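Local atomic coordinates of leucyl-tRNA synthetase (PDB entry 3PZ6), a protein that probably charges its cognate tRNA with leucine using ATP, and is represented here by its CP1 domain, the part that edits mischarged tRNA. Residues R56-P61 with Q166-P171; E121-N126 with K179-V184; L237-L242 with E262-K267. The protein carries 2 engineered substitutions. All coordinates share one frame; numbering follows the deposited sequence.

Interaction 1 of 3, residues R56-P61 with Q166-P171; sequences RFYSNP and QIFVLP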
ATOM      1  N   ARG A  56       3.284  22.030 -12.808  1.00 89.16           N
ATOM      2  CA  ARG A  56       4.093  21.425 -13.870  1.00 82.93           C
ATOM      3  C   ARG A  56       4.010  19.906 -13.732  1.00 78.95           C
ATOM      4  O   ARG A  56       3.716  19.398 -12.640  1.00 71.23           O
ATOM      5  CB  ARG A  56       5.546  21.904 -13.785  1.00 72.40           C
ATOM      6  N   PHE A  57       4.251  19.178 -14.825  1.00 75.72           N
ATOM      7  CA  PHE A  57       4.155  17.719 -14.780  1.00 74.40           C
ATOM      8  C   PHE A  57       4.956  17.152 -13.608  1.00 72.38           C
ATOM      9  O   PHE A  57       6.173  17.350 -13.510  1.00 65.66           O
ATOM     10  CB  PHE A  57       4.584  17.067 -16.097  1.00 72.66           C
ATOM     11  CG  PHE A  57       4.583  15.558 -16.052  1.00 76.65           C
ATOM     12  CD1 PHE A  57       3.387  14.845 -16.160  1.00 79.79           C
ATOM     13  CD2 PHE A  57       5.775  14.852 -15.895  1.00 70.33           C
ATOM     14  CE1 PHE A  57       3.379  13.447 -16.115  1.00 81.62           C
ATOM     15  CE2 PHE A  57       5.781  13.457 -15.850  1.00 70.17           C
ATOM     16  CZ  PHE A  57       4.580  12.752 -15.959  1.00 77.96           C
ATOM     17  N   TYR A  58       4.249  16.465 -12.717  1.00 65.45           N
ATOM     18  CA  TYR A  58       4.845  15.935 -11.502  1.00 55.63           C
ATOM     19  C   TYR A  58       5.761  14.745 -11.788  1.00 50.38           C
ATOM     20  O   TYR A  58       5.496  13.942 -12.682  1.00 48.14           O
ATOM     21  CB  TYR A  58       3.759  15.557 -10.483  1.00 48.81           C
ATOM     22  CG  TYR A  58       4.315  14.910  -9.238  1.00 51.14           C
ATOM     23  CD1 TYR A  58       4.906  15.678  -8.235  1.00 39.26           C
ATOM     24  CD2 TYR A  58       4.282  13.525  -9.078  1.00 44.64           C
ATOM     25  CE1 TYR A  58       5.435  15.084  -7.100  1.00 43.17           C
ATOM     26  CE2 TYR A  58       4.808  12.923  -7.951  1.00 42.04           C
ATOM     27  CZ  TYR A  58       5.382  13.707  -6.965  1.00 43.30           C
ATOM     28  OH  TYR A  58       5.901  13.107  -5.847  1.00 39.70           O
ATOM     29  N   SER A  59       6.839  14.651 -11.014  1.00 47.17           N
ATOM     30  CA  SER A  59       7.781  13.543 -11.098  1.00 45.63           C
ATOM     31  C   SER A  59       8.363  13.267  -9.717  1.00 45.96           C
ATOM     32  O   SER A  59       8.772  14.192  -9.009  1.00 48.98           O
ATOM     33  CB  SER A  59       8.897  13.870 -12.093  1.00 44.49           C
ATOM     34  OG  SER A  59       9.617  12.705 -12.454  1.00 51.33           O
ATOM     35  N   ASN A  60       8.390  11.995  -9.332  1.00 42.83           N
ATOM     36  CA  ASN A  60       8.912  11.600  -8.028  1.00 35.04           C
ATOM     37  C   ASN A  60      10.344  11.088  -8.117  1.00 37.58           C
ATOM     38  O   ASN A  60      10.598  10.064  -8.754  1.00 38.36           O
ATOM     39  CB  ASN A  60       8.007  10.558  -7.368  1.00 38.96           C
ATOM     40  CG  ASN A  60       8.244  10.442  -5.872  1.00 37.10           C
ATOM     41  OD1 ASN A  60       7.385  10.798  -5.071  1.00 37.69           O
ATOM     42  ND2 ASN A  60       9.409   9.948  -5.493  1.00 32.91           N
ATOM     43  N   PRO A  61      11.282  11.798  -7.462  1.00 36.40           N
ATOM     44  CA  PRO A  61      12.714  11.505  -7.500  1.00 28.93           C
ATOM     45  C   PRO A  61      13.119  10.214  -6.793  1.00 34.49           C
ATOM     46  O   PRO A  61      14.160   9.644  -7.118  1.00 42.75           O
ATOM     47  CB  PRO A  61      13.332  12.705  -6.786  1.00 37.01           C
ATOM     48  CG  PRO A  61      12.253  13.200  -5.883  1.00 40.30           C
ATOM     49  CD  PRO A  61      10.990  12.991  -6.647  1.00 38.09           C
ATOM     50  N   GLN A 166      -2.612   7.914  -7.666  1.00 33.10           N
ATOM     51  CA  GLN A 166      -1.376   7.472  -7.034  1.00 29.08           C
ATOM     52  C   GLN A 166      -1.454   7.707  -5.534  1.00 24.74           C
ATOM     53  O   GLN A 166      -2.271   8.486  -5.071  1.00 26.48           O
ATOM     54  CB  GLN A 166      -0.156   8.195  -7.617  1.00 34.10           C
ATOM     55  CG  GLN A 166      -0.011   9.670  -7.237  1.00 28.90           C
ATOM     56  CD  GLN A 166      -0.741  10.575  -8.198  1.00 32.95           C
ATOM     57  OE1 GLN A 166      -0.613  10.434  -9.416  1.00 36.64           O
ATOM     58  NE2 GLN A 166      -1.519  11.506  -7.662  1.00 33.56           N
ATOM     59  N   ILE A 167      -0.600   7.022  -4.782  1.00 27.64           N
ATOM     60  CA  ILE A 167      -0.464   7.264  -3.344  1.00 21.55           C
ATOM     61  C   ILE A 167       1.009   7.244  -2.956  1.00 21.06           C
ATOM     62  O   ILE A 167       1.846   6.821  -3.741  1.00 21.95           O
ATOM     63  CB  ILE A 167      -1.277   6.254  -2.488  1.00 20.25           C
ATOM     64  CG1 ILE A 167      -0.904   4.809  -2.834  1.00 20.01           C
ATOM     65  CG2 ILE A 167      -2.780   6.499  -2.641  1.00 20.32           C
ATOM     66  CD1 ILE A 167      -1.653   3.754  -2.013  1.00 21.84           C
ATOM     67  N   PHE A 168       1.319   7.694  -1.746  1.00 18.60           N
ATOM     68  CA  PHE A 168       2.696   7.759  -1.290  1.00 19.65           C
ATOM     69  C   PHE A 168       3.069   6.655  -0.301  1.00 20.94           C
ATOM     70  O   PHE A 168       2.259   6.228   0.512  1.00 22.31           O
ATOM     71  CB  PHE A 168       2.982   9.130  -0.679  1.00 18.35           C
ATOM     72  CG  PHE A 168       3.091  10.226  -1.688  1.00 23.03           C
ATOM     73  CD1 PHE A 168       4.337  10.627  -2.156  1.00 25.39           C
ATOM     74  CD2 PHE A 168       1.955  10.859  -2.180  1.00 21.83           C
ATOM     75  CE1 PHE A 168       4.448  11.647  -3.097  1.00 28.35           C
ATOM     76  CE2 PHE A 168       2.058  11.871  -3.128  1.00 22.45           C
ATOM     77  CZ  PHE A 168       3.305  12.270  -3.583  1.00 27.36           C
ATOM     78  N   VAL A 169       4.312   6.202  -0.388  1.00 20.99           N
ATOM     79  CA  VAL A 169       4.868   5.258   0.562  1.00 22.92           C
ATOM     80  C   VAL A 169       5.275   6.042   1.805  1.00 23.16           C
ATOM     81  O   VAL A 169       6.097   6.948   1.724  1.00 23.25           O
ATOM     82  CB  VAL A 169       6.124   4.560  -0.022  1.00 26.53           C
ATOM     83  CG1 VAL A 169       6.772   3.661   1.018  1.00 23.19           C
ATOM     84  CG2 VAL A 169       5.784   3.782  -1.281  1.00 19.23           C
ATOM     85  N   LEU A 170       4.711   5.684   2.950  1.00 18.64           N
ATOM     86  CA  LEU A 170       4.904   6.469   4.158  1.00 20.70           C
ATOM     87  C   LEU A 170       5.545   5.657   5.298  1.00 29.64           C
ATOM     88  O   LEU A 170       5.554   4.419   5.252  1.00 21.76           O
ATOM     89  CB  LEU A 170       3.577   7.091   4.591  1.00 17.73           C
ATOM     90  CG  LEU A 170       2.871   8.040   3.619  1.00 27.76           C
ATOM     91  CD1 LEU A 170       1.693   8.679   4.336  1.00 24.90           C
ATOM     92  CD2 LEU A 170       3.811   9.120   3.074  1.00 24.34           C
ATOM     93  N   PRO A 171       6.092   6.354   6.314  1.00 18.87           N
ATOM     94  CA  PRO A 171       6.819   5.704   7.389  1.00 24.77           C
ATOM     95  C   PRO A 171       5.938   5.134   8.502  1.00 25.96           C
ATOM     96  O   PRO A 171       5.126   5.851   9.095  1.00 28.65           O
ATOM     97  CB  PRO A 171       7.710   6.836   7.933  1.00 24.69           C
ATOM     98  CG  PRO A 171       6.961   8.056   7.662  1.00 22.82           C
ATOM     99  CD  PRO A 171       6.169   7.821   6.414  1.00 21.52           C
TER
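Tyr58 carries its ring anti to the backbone N (chi1 176°), whereas Phe168 holds its own beside the N (chi1 -73°), and with these torsions the two aromatic side chains approach from opposite directions. Touching is left to the phenol oxygen. Tyr58 OH lies near the plane of the Phe168 ring, at its edge, 3.4 Å from Phe168 CE1 and almost as near to CZ. The outer C-H groups of a benzene ring are slightly positive, so an oxygen is a fitting neighbour there. Carbon packing is looser, with Tyr58 CZ 4.2 Å from Phe168 CZ. Phe168 belongs to strand 167-171 of the mixed sheet of the CP1 editing domain, where this strand runs between 97-100, its parallel neighbour, and the antiparallel 156-158. Thr156 on that second strand touches Tyr58, Asn60 and Phe168 alike. A long, flat tyrosine suits a loop whose backbone stays well away from this strand: even the nearest CA atoms, those of Asn60 and Phe168, are 9.9 Å apart. The buried Asn60 side chain comes obliquely toward the same ring, its amide plane 49° from that of Phe168. Asn60 also occupies the N-cap position of helix 61-71, and Pro61, which has no N-H to offer, follows it in the first turn.

Interaction 2 of 3, residues E121-N126 with K179-V184; sequences EHAAVN and KGTGIV
Ala123 and Thr181 meet by van der Waals packing at the closest point of the two backbones, where their CA atoms are 5.1 Å apart. Ala123 CB, the whole of that side chain, rests 3.7 Å from Thr181 CA and 3.8 Å from the methyl Thr181 CG2, and it also touches the Gly180 carbonyl oxygen. A small residue suits a helix lying this near another chain segment. Beside it, the His122 imidazole presents its edge to the same carbonyl, ND1 standing 4.0 Å from Gly180 O.

No hydrogen bond runs directly between the segments. With chi1 at 55°, Thr181 OG1 sits between its own N and carbonyl carbon; it bonds to Leu83 O on strand 79-86 and weakly accepts Ile183 N at 3.3 Å, as in an ST turn. Ser120 is a shared partner, taking Ala123 N on its hydroxyl and exchanging a backbone bond with Thr181.

Positive phi favours glycine at Gly180, and the backbone angles of Gly182 call for one, since a CB there would press on the preceding carbonyl O. The turn leads into strand 183-186 of the mixed sheet, so helix 121-128 packs on the approach to that strand. The contact itself rests on van der Waals packing, and Ser120, bonded to both sides, probably helps to set the spacing of helix and turn.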
ATOM      1  N   GLU A 121      13.247 -10.025   2.853  1.00 45.25           N
ATOM      2  CA  GLU A 121      13.888 -11.305   2.553  1.00 42.98           C
ATOM      3  C   GLU A 121      13.068 -12.457   3.125  1.00 48.68           C
ATOM      4  O   GLU A 121      12.924 -13.505   2.488  1.00 49.56           O
ATOM      5  CB  GLU A 121      15.312 -11.335   3.109  1.00 50.91           C
ATOM      6  CG  GLU A 121      16.182 -12.438   2.522  1.00 57.15           C
ATOM      7  CD  GLU A 121      17.540 -12.532   3.190  1.00 66.98           C
ATOM      8  OE1 GLU A 121      17.755 -13.500   3.954  1.00 62.08           O
ATOM      9  OE2 GLU A 121      18.388 -11.641   2.961  1.00 61.75           O
ATOM     10  N   HIS A 122      12.525 -12.239   4.320  1.00 40.44           N
ATOM     11  CA  HIS A 122      11.608 -13.171   4.959  1.00 42.91           C
ATOM     12  C   HIS A 122      10.473 -13.582   4.020  1.00 52.18           C
ATOM     13  O   HIS A 122      10.180 -14.771   3.880  1.00 59.48           O
ATOM     14  CB  HIS A 122      11.040 -12.545   6.232  1.00 49.33           C
ATOM     15  CG  HIS A 122      10.184 -13.473   7.036  1.00 62.25           C
ATOM     16  ND1 HIS A 122       8.815 -13.543   6.884  1.00 58.39           N
ATOM     17  CD2 HIS A 122      10.501 -14.363   8.007  1.00 59.43           C
ATOM     18  CE1 HIS A 122       8.326 -14.436   7.725  1.00 57.58           C
ATOM     19  NE2 HIS A 122       9.328 -14.947   8.418  1.00 59.11           N
ATOM     20  N   ALA A 123       9.848 -12.595   3.378  1.00 50.92           N
ATOM     21  CA  ALA A 123       8.737 -12.835   2.459  1.00 50.17           C
ATOM     22  C   ALA A 123       9.189 -13.556   1.197  1.00 50.44           C
ATOM     23  O   ALA A 123       8.505 -14.462   0.731  1.00 53.39           O
ATOM     24  CB  ALA A 123       8.040 -11.530   2.104  1.00 45.10           C
ATOM     25  N   ALA A 124      10.341 -13.154   0.659  1.00 53.40           N
ATOM     26  CA  ALA A 124      10.902 -13.746  -0.561  1.00 52.76           C
ATOM     27  C   ALA A 124      11.289 -15.212  -0.371  1.00 59.91           C
ATOM     28  O   ALA A 124      11.115 -16.025  -1.279  1.00 58.81           O
ATOM     29  CB  ALA A 124      12.097 -12.942  -1.038  1.00 49.59           C
ATOM     30  N   VAL A 125      11.817 -15.535   0.809  1.00 55.27           N
ATOM     31  CA  VAL A 125      12.127 -16.916   1.178  1.00 57.68           C
ATOM     32  C   VAL A 125      10.837 -17.745   1.264  1.00 62.51           C
ATOM     33  O   VAL A 125      10.741 -18.813   0.653  1.00 63.45           O
ATOM     34  CB  VAL A 125      12.946 -16.994   2.511  1.00 64.13           C
ATOM     35  CG1 VAL A 125      12.967 -18.419   3.075  1.00 58.00           C
ATOM     36  CG2 VAL A 125      14.377 -16.473   2.309  1.00 51.39           C
ATOM     37  N   ASN A 126       9.848 -17.234   2.000  1.00 58.66           N
ATOM     38  CA  ASN A 126       8.563 -17.917   2.183  1.00 54.61           C
ATOM     39  C   ASN A 126       7.783 -18.036   0.875  1.00 55.85           C
ATOM     40  O   ASN A 126       6.816 -18.793   0.782  1.00 57.72           O
ATOM     41  CB  ASN A 126       7.727 -17.210   3.246  1.00 49.56           C
ATOM     42  N   LYS A 179       7.172 -10.417   9.943  1.00 52.63           N
ATOM     43  CA  LYS A 179       5.798 -10.739   9.565  1.00 52.06           C
ATOM     44  C   LYS A 179       5.507 -10.165   8.196  1.00 47.72           C
ATOM     45  O   LYS A 179       6.035  -9.110   7.840  1.00 51.94           O
ATOM     46  CB  LYS A 179       4.783 -10.212  10.589  1.00 52.56           C
ATOM     47  CG  LYS A 179       4.269 -11.283  11.567  1.00 66.10           C
ATOM     48  CD  LYS A 179       3.095 -10.781  12.420  1.00 72.48           C
ATOM     49  CE  LYS A 179       2.468 -11.916  13.244  1.00 72.31           C
ATOM     50  NZ  LYS A 179       1.266 -11.474  14.028  1.00 60.39           N
ATOM     51  N   GLY A 180       4.677 -10.866   7.427  1.00 47.67           N
ATOM     52  CA  GLY A 180       4.272 -10.416   6.100  1.00 40.71           C
ATOM     53  C   GLY A 180       5.446 -10.064   5.209  1.00 40.27           C
ATOM     54  O   GLY A 180       6.457 -10.762   5.201  1.00 42.43           O
ATOM     55  N   THR A 181       5.310  -8.961   4.480  1.00 38.88           N
ATOM     56  CA  THR A 181       6.301  -8.533   3.493  1.00 32.63           C
ATOM     57  C   THR A 181       7.123  -7.327   3.944  1.00 36.22           C
ATOM     58  O   THR A 181       8.028  -6.890   3.228  1.00 34.42           O
ATOM     59  CB  THR A 181       5.614  -8.137   2.193  1.00 28.68           C
ATOM     60  OG1 THR A 181       4.627  -7.141   2.480  1.00 34.66           O
ATOM     61  CG2 THR A 181       4.941  -9.338   1.543  1.00 33.45           C
ATOM     62  N   GLY A 182       6.797  -6.781   5.116  1.00 29.01           N
ATOM     63  CA  GLY A 182       7.433  -5.558   5.593  1.00 28.02           C
ATOM     64  C   GLY A 182       6.810  -4.309   4.995  1.00 30.37           C
ATOM     65  O   GLY A 182       7.172  -3.189   5.362  1.00 29.66           O
ATOM     66  N   ILE A 183       5.877  -4.508   4.065  1.00 31.76           N
ATOM     67  CA  ILE A 183       5.070  -3.435   3.495  1.00 25.92           C
ATOM     68  C   ILE A 183       3.611  -3.692   3.855  1.00 27.83           C
ATOM     69  O   ILE A 183       3.116  -4.804   3.706  1.00 35.10           O
ATOM     70  CB  ILE A 183       5.232  -3.332   1.970  1.00 26.77           C
ATOM     71  CG1 ILE A 183       6.718  -3.255   1.601  1.00 27.52           C
ATOM     72  CG2 ILE A 183       4.476  -2.109   1.421  1.00 23.83           C
ATOM     73  CD1 ILE A 183       7.030  -3.700   0.192  1.00 25.70           C
ATOM     74  N   VAL A 184       2.934  -2.660   4.354  1.00 29.08           N
ATOM     75  CA  VAL A 184       1.556  -2.784   4.819  1.00 26.29           C
ATOM     76  C   VAL A 184       0.669  -1.784   4.068  1.00 28.17           C
ATOM     77  O   VAL A 184       1.123  -0.696   3.697  1.00 27.86           O
ATOM     78  CB  VAL A 184       1.465  -2.567   6.354  1.00 22.72           C
ATOM     79  CG1 VAL A 184       0.058  -2.774   6.849  1.00 29.35           C
ATOM     80  CG2 VAL A 184       2.391  -3.523   7.088  1.00 30.32           C
TER

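Interaction 3 of 3, residues L237-L242 with E262-K267; sequences LSAVRL and EICYTK
Cys264 points its CB at helix 238-245, and the sulfur continues in the same general direction. Chi1 of -79° sets SG anti to the carbonyl carbon, and this carries it up against the first turn of helix 238-245. There SG lies 3.7 Å from Ala239 N and 3.8 Å from Ala239 CA, while Ala239 CB and Ser238 CB each lie 4.1 Å from Cys264 SG. The compact, polarisable sulfur packs closely against a small alanine, and a thiol is only weakly polar and so tolerates apolar surroundings.

A second, wholly apolar pair lies further along. Leu242, one turn on from Ser238, places CD1 3.9 Å from Ile263 CG2 and 4.0 Å from Ile263 CD1, so that a single leucine methyl meets both branches of the isoleucine. The two side chains cross at a slant rather than running alongside each other. These branched side chains have the length to bridge two helical segments whose axes come no closer than 10.2 Å and run roughly antiparallel, at 148°.

Around this helical hairpin, Ser238 touches Ile231 and Ile263 touches Ile234, both just beyond strand 229-230. That strand pairs with 273-274, directly after helix 254-271. Ala239 shares a backbone bond with Ser189, and Tyr265 reaches Ala191 at the approach to helix 192-202.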
ATOM      1  N   LEU A 237     -17.008   6.291   8.345  1.00 28.74           N
ATOM      2  CA  LEU A 237     -15.571   6.347   8.682  1.00 30.13           C
ATOM      3  C   LEU A 237     -15.350   5.832  10.098  1.00 28.90           C
ATOM      4  O   LEU A 237     -14.890   6.565  10.976  1.00 34.32           O
ATOM      5  CB  LEU A 237     -14.986   7.755   8.506  1.00 23.14           C
ATOM      6  CG  LEU A 237     -14.953   8.451   7.140  1.00 28.08           C
ATOM      7  CD1 LEU A 237     -14.141   9.731   7.267  1.00 36.34           C
ATOM      8  CD2 LEU A 237     -14.372   7.604   6.031  1.00 21.40           C
ATOM      9  N   SER A 238     -15.677   4.562  10.307  1.00 22.64           N
ATOM     10  CA  SER A 238     -15.779   3.999  11.655  1.00 29.06           C
ATOM     11  C   SER A 238     -14.534   4.126  12.507  1.00 25.40           C
ATOM     12  O   SER A 238     -14.624   4.539  13.658  1.00 27.24           O
ATOM     13  CB  SER A 238     -16.235   2.551  11.596  1.00 29.20           C
ATOM     14  OG  SER A 238     -17.605   2.529  11.243  1.00 38.13           O
ATOM     15  N   ALA A 239     -13.381   3.787  11.941  1.00 24.48           N
ATOM     16  CA  ALA A 239     -12.120   3.911  12.655  1.00 29.40           C
ATOM     17  C   ALA A 239     -11.879   5.366  13.047  1.00 31.18           C
ATOM     18  O   ALA A 239     -11.420   5.644  14.152  1.00 29.94           O
ATOM     19  CB  ALA A 239     -10.960   3.367  11.821  1.00 27.58           C
ATOM     20  N   VAL A 240     -12.225   6.285  12.145  1.00 28.88           N
ATOM     21  CA  VAL A 240     -12.124   7.720  12.396  1.00 28.07           C
ATOM     22  C   VAL A 240     -13.095   8.146  13.508  1.00 30.91           C
ATOM     23  O   VAL A 240     -12.661   8.689  14.520  1.00 31.23           O
ATOM     24  CB  VAL A 240     -12.351   8.543  11.091  1.00 27.70           C
ATOM     25  CG1 VAL A 240     -12.194  10.029  11.341  1.00 27.42           C
ATOM     26  CG2 VAL A 240     -11.392   8.091  10.008  1.00 25.56           C
ATOM     27  N   ARG A 241     -14.389   7.875  13.326  1.00 29.71           N
ATOM     28  CA  ARG A 241     -15.432   8.225  14.311  1.00 32.02           C
ATOM     29  C   ARG A 241     -15.132   7.727  15.726  1.00 37.96           C
ATOM     30  O   ARG A 241     -15.236   8.481  16.692  1.00 37.43           O
ATOM     31  CB  ARG A 241     -16.807   7.701  13.885  1.00 24.86           C
ATOM     32  CG  ARG A 241     -17.444   8.438  12.723  1.00 29.83           C
ATOM     33  CD  ARG A 241     -18.754   7.771  12.339  1.00 33.85           C
ATOM     34  NE  ARG A 241     -19.207   8.163  11.006  1.00 36.49           N
ATOM     35  CZ  ARG A 241     -20.020   9.184  10.756  1.00 31.14           C
ATOM     36  NH1 ARG A 241     -20.481   9.930  11.751  1.00 29.25           N
ATOM     37  NH2 ARG A 241     -20.372   9.457   9.509  1.00 31.20           N
ATOM     38  N   LEU A 242     -14.772   6.453  15.847  1.00 31.26           N
ATOM     39  CA  LEU A 242     -14.436   5.896  17.149  1.00 32.26           C
ATOM     40  C   LEU A 242     -13.151   6.498  17.702  1.00 34.60           C
ATOM     41  O   LEU A 242     -13.078   6.804  18.882  1.00 36.98           O
ATOM     42  CB  LEU A 242     -14.355   4.368  17.096  1.00 31.76           C
ATOM     43  CG  LEU A 242     -15.641   3.585  16.794  1.00 39.14           C
ATOM     44  CD1 LEU A 242     -15.418   2.107  17.040  1.00 34.24           C
ATOM     45  CD2 LEU A 242     -16.843   4.077  17.604  1.00 38.65           C
ATOM     46  N   GLU A 262     -10.928  -4.014  17.459  1.00 49.08           N
ATOM     47  CA  GLU A 262     -11.794  -5.152  17.727  1.00 41.24           C
ATOM     48  C   GLU A 262     -13.202  -4.912  17.200  1.00 40.74           C
ATOM     49  O   GLU A 262     -13.780  -5.782  16.554  1.00 46.92           O
ATOM     50  CB  GLU A 262     -11.837  -5.435  19.229  1.00 41.10           C
ATOM     51  CG  GLU A 262     -11.492  -6.862  19.580  1.00 45.42           C
ATOM     52  CD  GLU A 262     -10.091  -7.232  19.135  1.00 53.25           C
ATOM     53  OE1 GLU A 262      -9.124  -6.841  19.829  1.00 56.28           O
ATOM     54  OE2 GLU A 262      -9.957  -7.909  18.090  1.00 51.36           O
ATOM     55  N   ILE A 263     -13.747  -3.731  17.472  1.00 40.42           N
ATOM     56  CA  ILE A 263     -15.062  -3.352  16.952  1.00 40.42           C
ATOM     57  C   ILE A 263     -15.036  -3.272  15.428  1.00 39.27           C
ATOM     58  O   ILE A 263     -15.858  -3.891  14.760  1.00 44.83           O
ATOM     59  CB  ILE A 263     -15.556  -2.010  17.539  1.00 36.21           C
ATOM     60  CG1 ILE A 263     -15.786  -2.142  19.042  1.00 39.29           C
ATOM     61  CG2 ILE A 263     -16.835  -1.550  16.850  1.00 40.50           C
ATOM     62  CD1 ILE A 263     -15.750  -0.824  19.773  1.00 52.98           C
ATOM     63  N   CYS A 264     -14.078  -2.525  14.889  1.00 37.28           N
ATOM     64  CA  CYS A 264     -13.995  -2.303  13.453  1.00 39.42           C
ATOM     65  C   CYS A 264     -13.859  -3.589  12.645  1.00 39.82           C
ATOM     66  O   CYS A 264     -14.562  -3.780  11.658  1.00 41.88           O
ATOM     67  CB  CYS A 264     -12.861  -1.336  13.122  1.00 37.79           C
ATOM     68  SG  CYS A 264     -13.314   0.372  13.402  1.00 44.93           S
ATOM     69  N   TYR A 265     -12.966  -4.471  13.071  1.00 41.44           N
ATOM     70  CA  TYR A 265     -12.736  -5.718  12.354  1.00 36.87           C
ATOM     71  C   TYR A 265     -13.885  -6.713  12.548  1.00 37.01           C
ATOM     72  O   TYR A 265     -14.243  -7.423  11.609  1.00 35.31           O
ATOM     73  CB  TYR A 265     -11.378  -6.318  12.735  1.00 40.43           C
ATOM     74  CG  TYR A 265     -10.176  -5.603  12.119  1.00 44.13           C
ATOM     75  CD1 TYR A 265      -9.962  -4.232  12.314  1.00 48.00           C
ATOM     76  CD2 TYR A 265      -9.246  -6.303  11.354  1.00 48.35           C
ATOM     77  CE1 TYR A 265      -8.863  -3.578  11.754  1.00 49.48           C
ATOM     78  CE2 TYR A 265      -8.135  -5.663  10.796  1.00 56.09           C
ATOM     79  CZ  TYR A 265      -7.950  -4.303  10.996  1.00 62.31           C
ATOM     80  OH  TYR A 265      -6.856  -3.671  10.431  1.00 57.56           O
ATOM     81  N   THR A 266     -14.482  -6.742  13.742  1.00 36.43           N
ATOM     82  CA  THR A 266     -15.580  -7.676  14.020  1.00 36.33           C
ATOM     83  C   THR A 266     -16.904  -7.198  13.437  1.00 35.25           C
ATOM     84  O   THR A 266     -17.505  -7.903  12.626  1.00 37.00           O
ATOM     85  CB  THR A 266     -15.730  -8.001  15.531  1.00 37.65           C
ATOM     86  OG1 THR A 266     -14.456  -8.383  16.062  1.00 40.07           O
ATOM     87  CG2 THR A 266     -16.719  -9.142  15.752  1.00 31.89           C
ATOM     88  N   LYS A 267     -17.353  -6.011  13.842  1.00 30.76           N
ATOM     89  CA  LYS A 267     -18.599  -5.455  13.324  1.00 33.66           C
ATOM     90  C   LYS A 267     -18.506  -5.276  11.820  1.00 37.32           C
ATOM     91  O   LYS A 267     -19.462  -5.562  11.093  1.00 36.78           O
ATOM     92  CB  LYS A 267     -18.944  -4.125  13.991  1.00 39.71           C
ATOM     93  CG  LYS A 267     -19.576  -4.257  15.363  1.00 42.85           C
ATOM     94  CD  LYS A 267     -20.238  -2.954  15.794  1.00 48.29           C
ATOM     95  CE  LYS A 267     -20.848  -3.065  17.181  1.00 54.12           C
ATOM     96  NZ  LYS A 267     -21.987  -4.033  17.207  1.00 60.13           N
TER

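Overall arrangement
Interactions 1 and 2 belong to the large mixed sheet: strands 167-171 and 183-186 follow one another in the chain and both pair with strand 97-100, though the contact centres are 24 Å apart. Their segments alternate along the sequence. Interaction 3 comes later and joins two helices near the small two-stranded sheet, its centre about 20 Å from the centre of the chain. Interactions 1 and 3 are buried, while interaction 2 is partly open at its histidine. The chemistry follows: an aromatic edge receives a hydroxyl in interaction 1, alanine packs on a glycine-rich turn in interaction 2, and aliphatic groups with a sulfur fill the helix interface of interaction 3.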